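Local coordinates for protein thiosulfate reductase (Thermus thermophilus, PDB 2VPZ) that probably reduces sulfur compounds such as polysulfide or thiosulfate, as a molybdopterin-family oxidoreductase carrying molybdenum and a [4Fe-4S] cluster, at residues A[69-74]-A[501-506]; A[617-622]-A[739-744]; A[669-674]-A[717-722]. One frame throughout, in Å; residues are numbered along the deposited sequence.

Interaction 1. Residues A[69-74]-A[501-506]; sequences EANPKS and FIQLRT
P72 and F501 meet by a CH-pi contact over one face of the aromatic ring. P72 CG lies 3.6 Å from the centroid of the F501 ring and 17° off its normal, which places the proline above the face. The other two ring methylenes extend the cover: P72 CB approaches F501 CE2 to 3.5 Å, and P72 CD sits 3.9 Å from F501 CD1. F501 takes the conformation with CG between its backbone N and carbonyl carbon (chi1 59°), and its ring reaches across from the strand to the loop.

A second apolar contact uses the rim of the same ring. K73 CG is in the ring plane, 3.6 Å from F501 CZ, and the two side chains cross at about a right angle. Two consecutive loop residues therefore take a face and the edge of one phenyl group. Beyond this contact K73 makes a cation-pi interaction with W49.

For the polar side chains, Q503 stretches toward the loop, its chain extended beyond CG, and its OE1 comes within 4.3 Å of K73 CD; its NE2 donates a hydrogen bond to R50 O. The nearest atoms of the K73 side chain and the iron-sulfur cluster are about 7 Å apart. The contact thus joins the cluster-binding Fe4S4 region to the small antiparallel sheet formed by strands 493-495, 501-503 and 563-565.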
loop_
_atom_site.group_PDB
_atom_site.type_symbol
_atom_site.label_atom_id
_atom_site.label_comp_id
_atom_site.label_asym_id
_atom_site.label_seq_id
_atom_site.Cartn_x
_atom_site.Cartn_y
_atom_site.Cartn_z
ATOM N N GLU A 69 -13.880 6.170 -33.584
ATOM C CA GLU A 69 -12.862 7.214 -33.530
ATOM C C GLU A 69 -13.176 8.613 -34.149
ATOM O O GLU A 69 -13.313 9.576 -33.417
ATOM C CB GLU A 69 -11.470 6.631 -33.972
ATOM C CG GLU A 69 -10.910 5.430 -33.082
ATOM C CD GLU A 69 -10.209 5.862 -31.766
ATOM O OE1 GLU A 69 -9.710 7.013 -31.727
ATOM O OE2 GLU A 69 -10.130 5.038 -30.800
ATOM N N ALA A 70 -13.377 8.741 -35.450
ATOM C CA ALA A 70 -13.725 10.044 -36.086
ATOM C C ALA A 70 -14.869 10.823 -35.391
ATOM O O ALA A 70 -14.763 12.033 -35.187
ATOM C CB ALA A 70 -14.076 9.849 -37.606
ATOM N N ASN A 71 -15.960 10.148 -35.037
ATOM C CA ASN A 71 -17.081 10.811 -34.343
ATOM C C ASN A 71 -16.565 11.611 -33.111
ATOM O O ASN A 71 -16.015 11.037 -32.179
ATOM C CB ASN A 71 -18.155 9.813 -33.882
ATOM C CG ASN A 71 -19.431 10.487 -33.400
ATOM O OD1 ASN A 71 -20.197 11.034 -34.201
ATOM N ND2 ASN A 71 -19.638 10.503 -32.079
ATOM N N PRO A 72 -16.720 12.972 -33.117
ATOM C CA PRO A 72 -16.278 13.818 -31.987
ATOM C C PRO A 72 -16.940 13.592 -30.598
ATOM O O PRO A 72 -16.484 14.130 -29.586
ATOM C CB PRO A 72 -16.466 15.260 -32.463
ATOM C CG PRO A 72 -16.620 15.163 -33.983
ATOM C CD PRO A 72 -17.185 13.778 -34.254
ATOM N N LYS A 73 -18.030 12.837 -30.564
ATOM C CA LYS A 73 -18.752 12.540 -29.319
ATOM C C LYS A 73 -18.282 11.237 -28.644
ATOM O O LYS A 73 -17.822 11.256 -27.510
ATOM C CB LYS A 73 -20.276 12.521 -29.556
ATOM C CG LYS A 73 -20.910 13.890 -29.803
ATOM C CD LYS A 73 -22.410 13.839 -29.617
ATOM C CE LYS A 73 -23.048 15.227 -29.546
ATOM N NZ LYS A 73 -23.107 15.757 -28.148
ATOM N N SER A 74 -18.364 10.108 -29.341
ATOM C CA SER A 74 -17.906 8.849 -28.742
ATOM C C SER A 74 -16.371 8.631 -28.774
ATOM O O SER A 74 -15.788 8.186 -27.776
ATOM C CB SER A 74 -18.625 7.637 -29.359
ATOM O OG SER A 74 -18.718 7.706 -30.749
ATOM N N PHE A 501 -20.237 19.448 -36.655
ATOM C CA PHE A 501 -20.404 18.225 -37.417
ATOM C C PHE A 501 -21.850 17.775 -37.643
ATOM O O PHE A 501 -22.782 18.260 -36.990
ATOM C CB PHE A 501 -19.509 17.073 -36.864
ATOM C CG PHE A 501 -19.768 16.701 -35.396
ATOM C CD1 PHE A 501 -20.578 15.603 -35.062
ATOM C CD2 PHE A 501 -19.196 17.446 -34.351
ATOM C CE1 PHE A 501 -20.823 15.244 -33.708
ATOM C CE2 PHE A 501 -19.423 17.111 -32.990
ATOM C CZ PHE A 501 -20.241 16.006 -32.669
ATOM N N ILE A 502 -22.034 16.857 -38.581
ATOM C CA ILE A 502 -23.333 16.326 -38.970
ATOM C C ILE A 502 -23.338 14.788 -38.846
ATOM O O ILE A 502 -22.411 14.121 -39.322
ATOM C CB ILE A 502 -23.651 16.766 -40.458
ATOM C CG1 ILE A 502 -23.549 18.282 -40.584
ATOM C CG2 ILE A 502 -25.043 16.249 -40.898
ATOM C CD1 ILE A 502 -23.574 18.832 -42.036
ATOM N N GLN A 503 -24.355 14.228 -38.193
ATOM C CA GLN A 503 -24.448 12.767 -38.043
ATOM C C GLN A 503 -25.676 12.175 -38.744
ATOM O O GLN A 503 -26.702 12.841 -38.854
ATOM C CB GLN A 503 -24.471 12.352 -36.566
ATOM C CG GLN A 503 -23.679 13.212 -35.593
ATOM C CD GLN A 503 -23.529 12.587 -34.206
ATOM O OE1 GLN A 503 -22.419 12.421 -33.702
ATOM N NE2 GLN A 503 -24.654 12.229 -33.592
ATOM N N LEU A 504 -25.562 10.926 -39.193
ATOM C CA LEU A 504 -26.642 10.194 -39.866
ATOM C C LEU A 504 -26.857 8.769 -39.295
ATOM O O LEU A 504 -25.891 8.019 -39.117
ATOM C CB LEU A 504 -26.403 10.072 -41.400
ATOM C CG LEU A 504 -27.494 9.570 -42.386
ATOM C CD1 LEU A 504 -27.370 8.061 -42.686
ATOM C CD2 LEU A 504 -28.897 9.896 -41.832
ATOM N N ARG A 505 -28.110 8.426 -38.981
ATOM C CA ARG A 505 -28.468 7.095 -38.502
ATOM C C ARG A 505 -29.287 6.379 -39.599
ATOM O O ARG A 505 -30.218 6.946 -40.213
ATOM C CB ARG A 505 -29.219 7.088 -37.145
ATOM C CG ARG A 505 -30.745 7.311 -37.159
ATOM C CD ARG A 505 -31.471 6.697 -35.924
ATOM N NE ARG A 505 -30.862 7.031 -34.643
ATOM C CZ ARG A 505 -31.419 7.745 -33.663
ATOM N NH1 ARG A 505 -32.640 8.225 -33.802
ATOM N NH2 ARG A 505 -30.743 7.993 -32.536
ATOM N N THR A 506 -28.889 5.126 -39.841
ATOM C CA THR A 506 -29.432 4.213 -40.838
ATOM C C THR A 506 -30.045 2.978 -40.147
ATOM O O THR A 506 -29.548 2.537 -39.109
ATOM C CB THR A 506 -28.271 3.764 -41.799
ATOM O OG1 THR A 506 -27.839 4.867 -42.603
ATOM C CG2 THR A 506 -28.693 2.584 -42.676
#

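Interaction 2. Residues A[617-622]-A[739-744]; sequences GFYRLL and VRLEKA. With MGD (2-amino-5,6-dimercapto-7-methyl-3,7,8a,9-tetrahydro-8-oxa-1,3,9,10-tetraaza-anthracen-4-one guanosine dinucleotide), chain I.
V739 has the most surface buried here, and its backbone carries the link to Y619. The two form an antiparallel hydrogen-bonded pair: Y619 N donates to V739 O at 2.7 Å, and V739 N to Y619 O at 2.8 Å. The N-to-C directions of the short strand segments are 100° apart, consistent with a single bridge between them. The side chain of V739 adds a loose apolar contact to L621, 4.4 Å from V739 CB to L621 CG.

Y619 projects on the same face of the sheet as V739. The V739 carbonyl oxygen lies at the edge of its ring, near the ring plane, while Y619 CD1 packs 4.1 Å from L741 CD2. Its hydroxyl is hydrogen-bonded farther off, to E655.

R740 meets F618 by its aliphatic part. R740 CG sits between the backbone N and the carbonyl carbon (chi1 70°), and the chain runs beside F618 in the same direction; R740 CD makes a CH-pi contact over the ring face, 3.9 Å from the centroid of F618. R740 CB also approaches G617 O to 3.2 Å. A water bridges G617 O, to which it donates, and L741 N, from which it accepts.

Strand 619-624 belongs to the molybdopterin dinucleotide-binding domain, and farther along it L622 CD2 lies 3.8 Å from N7 of the guanine of one MGD. Strand 738-744 lies between strands 666-671 and 619-624 in the mixed sheet; V739 and L741 pack on L669 of the former, while strand 692-696 adjoins 619-624 on its other side and meets Y619 and V739 through V693.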
loop_
_atom_site.group_PDB
_atom_site.type_symbol
_atom_site.label_atom_id
_atom_site.label_comp_id
_atom_site.label_asym_id
_atom_site.label_seq_id
_atom_site.Cartn_x
_atom_site.Cartn_y
_atom_site.Cartn_z
ATOM N N GLY A 617 -38.322 17.452 11.836
ATOM C CA GLY A 617 -38.794 16.092 11.578
ATOM C C GLY A 617 -38.709 15.760 10.077
ATOM O O GLY A 617 -38.915 14.612 9.647
ATOM N N PHE A 618 -38.381 16.768 9.268
ATOM C CA PHE A 618 -38.282 16.665 7.796
ATOM C C PHE A 618 -36.874 16.906 7.208
ATOM O O PHE A 618 -35.991 17.387 7.905
ATOM C CB PHE A 618 -39.247 17.660 7.129
ATOM C CG PHE A 618 -40.714 17.279 7.205
ATOM C CD1 PHE A 618 -41.460 17.516 8.356
ATOM C CD2 PHE A 618 -41.344 16.690 6.103
ATOM C CE1 PHE A 618 -42.804 17.173 8.424
ATOM C CE2 PHE A 618 -42.690 16.343 6.140
ATOM C CZ PHE A 618 -43.429 16.582 7.296
ATOM N N TYR A 619 -36.690 16.567 5.933
ATOM C CA TYR A 619 -35.414 16.772 5.215
ATOM C C TYR A 619 -35.646 17.337 3.811
ATOM O O TYR A 619 -36.690 17.080 3.224
ATOM C CB TYR A 619 -34.631 15.469 5.079
ATOM C CG TYR A 619 -34.280 14.831 6.389
ATOM C CD1 TYR A 619 -35.162 13.939 7.010
ATOM C CD2 TYR A 619 -33.086 15.155 7.045
ATOM C CE1 TYR A 619 -34.872 13.384 8.257
ATOM C CE2 TYR A 619 -32.778 14.614 8.296
ATOM C CZ TYR A 619 -33.675 13.726 8.899
ATOM O OH TYR A 619 -33.375 13.194 10.136
ATOM N N ARG A 620 -34.702 18.112 3.266
ATOM C CA ARG A 620 -34.880 18.584 1.905
ATOM C C ARG A 620 -34.627 17.335 1.014
ATOM O O ARG A 620 -33.732 16.542 1.288
ATOM C CB ARG A 620 -33.906 19.719 1.542
ATOM C CG ARG A 620 -34.225 20.427 0.207
ATOM C CD ARG A 620 -33.237 21.572 -0.087
ATOM N NE ARG A 620 -33.207 22.607 0.945
ATOM C CZ ARG A 620 -34.064 23.622 1.069
ATOM N NH1 ARG A 620 -35.065 23.774 0.210
ATOM N NH2 ARG A 620 -33.910 24.498 2.067
ATOM N N LEU A 621 -35.452 17.167 -0.027
ATOM C CA LEU A 621 -35.420 16.046 -0.967
ATOM C C LEU A 621 -34.491 16.414 -2.141
ATOM O O LEU A 621 -34.864 17.257 -2.963
ATOM C CB LEU A 621 -36.826 15.759 -1.499
ATOM C CG LEU A 621 -37.325 14.390 -2.013
ATOM C CD1 LEU A 621 -38.274 14.572 -3.221
ATOM C CD2 LEU A 621 -36.127 13.509 -2.374
ATOM N N LEU A 622 -33.274 15.835 -2.193
ATOM C CA LEU A 622 -32.340 16.122 -3.282
ATOM C C LEU A 622 -32.479 14.904 -4.237
ATOM O O LEU A 622 -32.990 13.857 -3.843
ATOM C CB LEU A 622 -30.911 16.351 -2.760
ATOM C CG LEU A 622 -30.660 17.456 -1.683
ATOM C CD1 LEU A 622 -29.150 17.584 -1.329
ATOM C CD2 LEU A 622 -31.212 18.815 -2.167
ATOM N N VAL A 739 -39.348 16.116 2.874
ATOM C CA VAL A 739 -39.798 14.756 3.067
ATOM C C VAL A 739 -39.359 14.197 4.441
ATOM O O VAL A 739 -38.323 14.622 4.970
ATOM C CB VAL A 739 -39.197 13.904 1.899
ATOM C CG1 VAL A 739 -37.835 13.337 2.303
ATOM C CG2 VAL A 739 -40.172 12.850 1.445
ATOM N N ARG A 740 -40.160 13.307 5.043
ATOM C CA ARG A 740 -39.795 12.658 6.311
ATOM C C ARG A 740 -39.873 11.123 6.130
ATOM O O ARG A 740 -40.590 10.636 5.248
ATOM C CB ARG A 740 -40.673 13.121 7.461
ATOM C CG ARG A 740 -42.038 12.604 7.327
ATOM C CD ARG A 740 -42.991 13.274 8.236
ATOM N NE ARG A 740 -43.922 12.249 8.613
ATOM C CZ ARG A 740 -45.148 12.164 8.159
ATOM N NH1 ARG A 740 -45.576 13.082 7.321
ATOM N NH2 ARG A 740 -45.931 11.138 8.500
ATOM N N LEU A 741 -39.131 10.368 6.941
ATOM C CA LEU A 741 -39.069 8.910 6.819
ATOM C C LEU A 741 -39.838 8.128 7.901
ATOM O O LEU A 741 -39.694 8.392 9.094
ATOM C CB LEU A 741 -37.601 8.424 6.738
ATOM C CG LEU A 741 -36.296 9.202 6.474
ATOM C CD1 LEU A 741 -35.297 8.110 6.066
ATOM C CD2 LEU A 741 -36.338 10.318 5.392
ATOM N N GLU A 742 -40.623 7.151 7.456
ATOM C CA GLU A 742 -41.488 6.315 8.289
ATOM C C GLU A 742 -41.096 4.838 8.080
ATOM O O GLU A 742 -41.119 4.360 6.948
ATOM C CB GLU A 742 -42.933 6.584 7.842
ATOM C CG GLU A 742 -44.089 5.903 8.580
ATOM C CD GLU A 742 -45.466 6.289 7.994
ATOM O OE1 GLU A 742 -45.984 5.542 7.127
ATOM O OE2 GLU A 742 -45.998 7.356 8.402
ATOM N N LYS A 743 -40.719 4.133 9.148
ATOM C CA LYS A 743 -40.320 2.712 9.076
ATOM C C LYS A 743 -41.360 1.851 8.311
ATOM O O LYS A 743 -42.564 1.933 8.563
ATOM C CB LYS A 743 -40.092 2.140 10.489
ATOM C CG LYS A 743 -38.736 1.424 10.738
ATOM C CD LYS A 743 -38.360 0.349 9.692
ATOM C CE LYS A 743 -37.540 -0.817 10.308
ATOM N NZ LYS A 743 -37.069 -0.615 11.738
ATOM N N ALA A 744 -40.888 1.019 7.387
ATOM C CA ALA A 744 -41.756 0.177 6.567
ATOM C C ALA A 744 -41.201 -1.252 6.474
ATOM O O ALA A 744 -40.075 -1.486 6.898
ATOM C CB ALA A 744 -41.880 0.799 5.144
HETATM P PB MGD I . -27.158 18.999 -10.963
HETATM O O1B MGD I . -28.562 19.214 -10.556
HETATM O O2B MGD I . -26.271 20.120 -11.163
HETATM O O3B MGD I . -27.462 18.097 -12.249
HETATM O O3A MGD I . -27.326 16.302 -14.048
HETATM P PA MGD I . -26.652 17.636 -13.546
HETATM O O1A MGD I . -26.797 18.523 -14.692
HETATM O O2A MGD I . -25.261 17.360 -13.224
HETATM O "O5'" MGD I . -26.446 18.060 -9.945
HETATM C "C5'" MGD I . -26.993 17.042 -9.103
HETATM C "C4'" MGD I . -26.207 17.317 -7.832
HETATM O "O4'" MGD I . -26.737 18.567 -7.424
HETATM C "C3'" MGD I . -26.420 16.376 -6.617
HETATM O "O3'" MGD I . -25.152 15.956 -6.051
HETATM C "C2'" MGD I . -27.168 17.232 -5.564
HETATM O "O2'" MGD I . -26.528 17.077 -4.304
HETATM C "C1'" MGD I . -26.802 18.633 -5.988
HETATM N N9 MGD I . -27.477 19.789 -5.337
HETATM C C8 MGD I . -28.760 19.824 -4.855
HETATM N N7 MGD I . -29.059 21.037 -4.311
HETATM C C5 MGD I . -27.937 21.794 -4.424
HETATM C C6 MGD I . -27.535 23.144 -3.977
HETATM O O6 MGD I . -28.402 23.846 -3.446
HETATM N N1 MGD I . -26.305 23.578 -4.247
HETATM C C2 MGD I . -25.375 22.788 -4.849
HETATM N N2 MGD I . -24.110 23.279 -5.100
HETATM N N3 MGD I . -25.664 21.522 -5.282
HETATM C C4 MGD I . -26.900 20.979 -5.104
HETATM C C10 MGD I . -28.513 16.110 -14.788
HETATM C C11 MGD I . -28.054 15.939 -16.199
HETATM O O11 MGD I . -27.359 14.686 -16.291
HETATM C C12 MGD I . -29.159 16.194 -17.257
HETATM S S12 MGD I . -30.091 17.596 -17.242
HETATM C C13 MGD I . -29.445 15.307 -18.276
HETATM S S13 MGD I . -30.588 15.703 -19.476
HETATM C C14 MGD I . -28.731 13.983 -18.371
HETATM N N15 MGD I . -29.461 12.845 -17.951
HETATM C C16 MGD I . -28.826 11.706 -17.526
HETATM C C17 MGD I . -29.515 10.435 -17.105
HETATM O O17 MGD I . -30.772 10.355 -17.188
HETATM N N18 MGD I . -28.763 9.347 -16.722
HETATM C C19 MGD I . -27.415 9.490 -16.641
HETATM N N19 MGD I . -26.740 8.452 -16.187
HETATM N N20 MGD I . -26.683 10.611 -16.955
HETATM C C21 MGD I . -27.361 11.698 -17.435
HETATM N N22 MGD I . -26.753 12.832 -17.746
HETATM C C23 MGD I . -27.392 14.105 -17.672
HETATM O O HOH W 1 -37.986 11.803 9.461
#

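Interaction 3. Residues A[669-674]-A[717-722]; sequences LVNQDG and NYLQTR. With MGD (2-amino-5,6-dimercapto-7-methyl-3,7,8a,9-tetrahydro-8-oxa-1,3,9,10-tetraaza-anthracen-4-one guanosine dinucleotide), chain H.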
loop_
_atom_site.group_PDB
_atom_site.type_symbol
_atom_site.label_atom_id
_atom_site.label_comp_id
_atom_site.label_asym_id
_atom_site.label_seq_id
_atom_site.Cartn_x
_atom_site.Cartn_y
_atom_site.Cartn_z
ATOM N N LEU A 669 -41.336 7.376 2.185
ATOM C CA LEU A 669 -41.034 8.822 2.208
ATOM C C LEU A 669 -42.415 9.556 2.140
ATOM O O LEU A 669 -43.238 9.292 1.264
ATOM C CB LEU A 669 -40.144 9.253 0.998
ATOM C CG LEU A 669 -38.764 8.580 0.960
ATOM C CD1 LEU A 669 -38.066 8.880 -0.367
ATOM C CD2 LEU A 669 -37.877 9.015 2.159
ATOM N N VAL A 670 -42.659 10.429 3.114
ATOM C CA VAL A 670 -43.914 11.182 3.147
ATOM C C VAL A 670 -43.566 12.692 3.003
ATOM O O VAL A 670 -42.685 13.194 3.712
ATOM C CB VAL A 670 -44.704 10.901 4.506
ATOM C CG1 VAL A 670 -46.172 11.360 4.371
ATOM C CG2 VAL A 670 -44.640 9.378 4.849
ATOM N N ASN A 671 -44.193 13.404 2.070
ATOM C CA ASN A 671 -43.865 14.825 1.910
ATOM C C ASN A 671 -44.738 15.753 2.782
ATOM O O ASN A 671 -45.660 15.283 3.450
ATOM C CB ASN A 671 -43.831 15.292 0.412
ATOM C CG ASN A 671 -45.213 15.318 -0.269
ATOM O OD1 ASN A 671 -45.312 15.660 -1.466
ATOM N ND2 ASN A 671 -46.261 14.977 0.467
ATOM N N GLN A 672 -44.416 17.042 2.799
ATOM C CA GLN A 672 -45.133 18.028 3.598
ATOM C C GLN A 672 -46.662 18.005 3.315
ATOM O O GLN A 672 -47.459 18.416 4.170
ATOM C CB GLN A 672 -44.518 19.441 3.400
ATOM C CG GLN A 672 -44.785 20.132 2.034
ATOM C CD GLN A 672 -43.968 19.580 0.863
ATOM O OE1 GLN A 672 -44.477 19.450 -0.265
ATOM N NE2 GLN A 672 -42.688 19.274 1.104
ATOM N N ASP A 673 -47.065 17.493 2.149
ATOM C CA ASP A 673 -48.489 17.388 1.782
ATOM C C ASP A 673 -49.129 15.978 1.956
ATOM O O ASP A 673 -50.184 15.714 1.380
ATOM C CB ASP A 673 -48.731 17.879 0.333
ATOM C CG ASP A 673 -48.333 19.350 0.119
ATOM O OD1 ASP A 673 -48.682 20.192 0.974
ATOM O OD2 ASP A 673 -47.680 19.654 -0.900
ATOM N N GLY A 674 -48.495 15.093 2.725
ATOM C CA GLY A 674 -48.999 13.761 2.945
ATOM C C GLY A 674 -48.802 12.652 1.901
ATOM O O GLY A 674 -49.132 11.483 2.155
ATOM N N ASN A 717 -40.575 12.493 -8.292
ATOM C CA ASN A 717 -41.657 13.288 -8.931
ATOM C C ASN A 717 -43.028 13.147 -8.240
ATOM O O ASN A 717 -43.786 14.114 -8.165
ATOM C CB ASN A 717 -41.838 12.919 -10.407
ATOM C CG ASN A 717 -42.563 14.003 -11.181
ATOM O OD1 ASN A 717 -43.547 13.754 -11.885
ATOM N ND2 ASN A 717 -42.071 15.221 -11.049
ATOM N N TYR A 718 -43.368 11.947 -7.773
ATOM C CA TYR A 718 -44.634 11.790 -7.060
ATOM C C TYR A 718 -44.561 12.501 -5.697
ATOM O O TYR A 718 -45.588 12.747 -5.065
ATOM C CB TYR A 718 -45.024 10.324 -6.860
ATOM C CG TYR A 718 -45.869 9.756 -7.982
ATOM C CD1 TYR A 718 -45.280 9.350 -9.165
ATOM C CD2 TYR A 718 -47.261 9.630 -7.861
ATOM C CE1 TYR A 718 -46.037 8.826 -10.209
ATOM C CE2 TYR A 718 -48.040 9.106 -8.908
ATOM C CZ TYR A 718 -47.413 8.702 -10.083
ATOM O OH TYR A 718 -48.128 8.165 -11.131
ATOM N N LEU A 719 -43.364 12.851 -5.246
ATOM C CA LEU A 719 -43.222 13.547 -3.962
ATOM C C LEU A 719 -43.090 15.043 -4.162
ATOM O O LEU A 719 -43.194 15.813 -3.212
ATOM C CB LEU A 719 -41.999 13.047 -3.197
ATOM C CG LEU A 719 -42.117 11.686 -2.534
ATOM C CD1 LEU A 719 -40.745 11.044 -2.323
ATOM C CD2 LEU A 719 -42.844 11.857 -1.208
ATOM N N GLN A 720 -42.812 15.438 -5.404
ATOM C CA GLN A 720 -42.648 16.850 -5.762
ATOM C C GLN A 720 -44.018 17.406 -6.159
ATOM O O GLN A 720 -44.386 17.559 -7.322
ATOM C CB GLN A 720 -41.571 16.999 -6.860
ATOM C CG GLN A 720 -40.141 16.853 -6.292
ATOM C CD GLN A 720 -39.151 16.100 -7.194
ATOM O OE1 GLN A 720 -39.542 15.430 -8.155
ATOM N NE2 GLN A 720 -37.851 16.191 -6.858
ATOM N N THR A 721 -44.770 17.683 -5.113
ATOM C CA THR A 721 -46.120 18.170 -5.201
ATOM C C THR A 721 -46.212 19.673 -5.552
ATOM O O THR A 721 -47.082 20.083 -6.325
ATOM C CB THR A 721 -46.853 17.852 -3.858
ATOM O OG1 THR A 721 -47.604 16.660 -3.982
ATOM C CG2 THR A 721 -47.717 19.023 -3.428
ATOM N N ARG A 722 -45.283 20.446 -4.991
ATOM C CA ARG A 722 -45.166 21.909 -5.182
ATOM C C ARG A 722 -43.854 22.288 -5.921
ATOM O O ARG A 722 -42.962 21.461 -6.035
ATOM C CB ARG A 722 -45.156 22.625 -3.807
ATOM C CG ARG A 722 -46.243 22.204 -2.783
ATOM C CD ARG A 722 -45.896 22.681 -1.342
ATOM N NE ARG A 722 -46.927 22.498 -0.311
ATOM C CZ ARG A 722 -46.840 22.924 0.953
ATOM N NH1 ARG A 722 -45.756 23.569 1.364
ATOM N NH2 ARG A 722 -47.843 22.718 1.815
HETATM P PB MGD H . -37.918 9.783 -19.689
HETATM O O1B MGD H . -38.325 9.403 -18.298
HETATM O O2B MGD H . -36.793 9.050 -20.353
HETATM O O3B MGD H . -37.786 11.389 -19.611
HETATM O O3A MGD H . -37.695 13.892 -19.471
HETATM P PA MGD H . -38.162 12.723 -20.452
HETATM O O1A MGD H . -37.357 12.546 -21.728
HETATM O O2A MGD H . -39.646 12.820 -20.510
HETATM O "O5'" MGD H . -39.139 9.605 -20.656
HETATM C "C5'" MGD H . -38.976 9.165 -22.005
HETATM C "C4'" MGD H . -40.348 8.670 -22.462
HETATM O "O4'" MGD H . -40.120 8.497 -23.856
HETATM C "C3'" MGD H . -40.766 7.323 -21.933
HETATM O "O3'" MGD H . -42.197 7.298 -22.024
HETATM C "C2'" MGD H . -40.116 6.371 -22.949
HETATM O "O2'" MGD H . -40.822 5.159 -22.905
HETATM C "C1'" MGD H . -40.291 7.109 -24.278
HETATM N N9 MGD H . -39.360 6.789 -25.426
HETATM C C8 MGD H . -38.073 6.450 -25.336
HETATM N N7 MGD H . -37.480 6.262 -26.537
HETATM C C5 MGD H . -38.404 6.538 -27.484
HETATM C C6 MGD H . -38.469 6.604 -29.011
HETATM O O6 MGD H . -37.477 6.292 -29.759
HETATM N N1 MGD H . -39.679 6.982 -29.541
HETATM C C2 MGD H . -40.786 7.294 -28.798
HETATM N N2 MGD H . -41.983 7.663 -29.349
HETATM N N3 MGD H . -40.734 7.264 -27.460
HETATM C C4 MGD H . -39.633 6.891 -26.727
HETATM C C10 MGD H . -36.331 14.417 -19.481
HETATM C C11 MGD H . -36.326 15.659 -18.656
HETATM O O11 MGD H . -37.069 15.345 -17.477
HETATM C C12 MGD H . -35.009 16.251 -18.314
HETATM S S12 MGD H . -33.802 16.529 -19.498
HETATM C C13 MGD H . -34.719 16.672 -17.082
HETATM S S13 MGD H . -33.269 17.304 -16.567
HETATM C C14 MGD H . -35.608 16.700 -15.963
HETATM N N15 MGD H . -35.117 15.735 -14.939
HETATM C C16 MGD H . -36.009 15.511 -13.917
HETATM C C17 MGD H . -35.694 15.109 -12.544
HETATM O O17 MGD H . -34.496 14.881 -12.198
HETATM N N18 MGD H . -36.699 15.008 -11.673
HETATM C C19 MGD H . -37.985 15.248 -11.994
HETATM N N19 MGD H . -39.002 15.068 -11.098
HETATM N N20 MGD H . -38.316 15.647 -13.224
HETATM C C21 MGD H . -37.431 15.772 -14.208
HETATM N N22 MGD H . -37.828 16.106 -15.440
HETATM C C23 MGD H . -36.965 16.413 -16.529
#
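Segments 669-674 and 717-722 run in roughly the same direction, their touching parts 28° apart, and come closest at N671 and L719, whose CA atoms are 6.0 Å apart. The first segment leaves its strand through a type I beta turn from N671 to G674, closed by the backbone bond from G674 N to N671 O at 2.9 Å.

L719 supplies the apolar part of the contact. Its two methyls divide the work: L719 CD1 meets L669 CB at 3.8 Å, the two side chains crossing at about a right angle, and L719 CD2 lies 3.6 Å from the carbonyl oxygen of L669. That second methyl also packs against N671 CB, at 3.9 Å, so the leucine spans the strand end and the start of the turn.

At the other end the contact is polar. R722, extended from CG to NE, reaches the turn, where R722 NH2 and D673 OD1 form a salt bridge at 2.8 Å. The hydrogen bond within it is weak, bent to 123° at the hydrogen, and the carboxylate and guanidinium planes stand 52° apart rather than lying flat together. Q672 covers a face of the same guanidinium: its CG sits above the centre of the group, 3.6 Å from R722 CZ. D673 thus pairs with the arginine by charge while the Q672 methylene packs over one face.

Q720, the centre of an inverse gamma turn, points away from the strand and accepts a weak bond at OE1 from the amino nitrogen N19 of the cofactor (3.0 Å), while its NE2 is hydrogen-bonded to D716. The contact therefore backs a loop of the molybdopterin dinucleotide-binding domain, of the double-psi beta-barrel class, that lines a pterin pocket.

Following the chain from the N terminus, interaction 1 comes first: it closes a loop of some 430 residues, bringing the Fe4S4 region back against the small sheet around 501-503, and ends before the others begin. Interaction 2 then opens at 617-622 and closes at 739-744. Interaction 3, from 669-674 to 717-722, is nested inside that loop. These two lie about 10 Å apart between centres and both reach the same sheet, through neighbouring strands 666-671 and 738-744, with a probable hydrogen bond from R740 N to V670 O at 2.9 Å. Interaction 1 sits on the opposite side of the chain's centre, its nearest atoms about 25 Å from those of interaction 3.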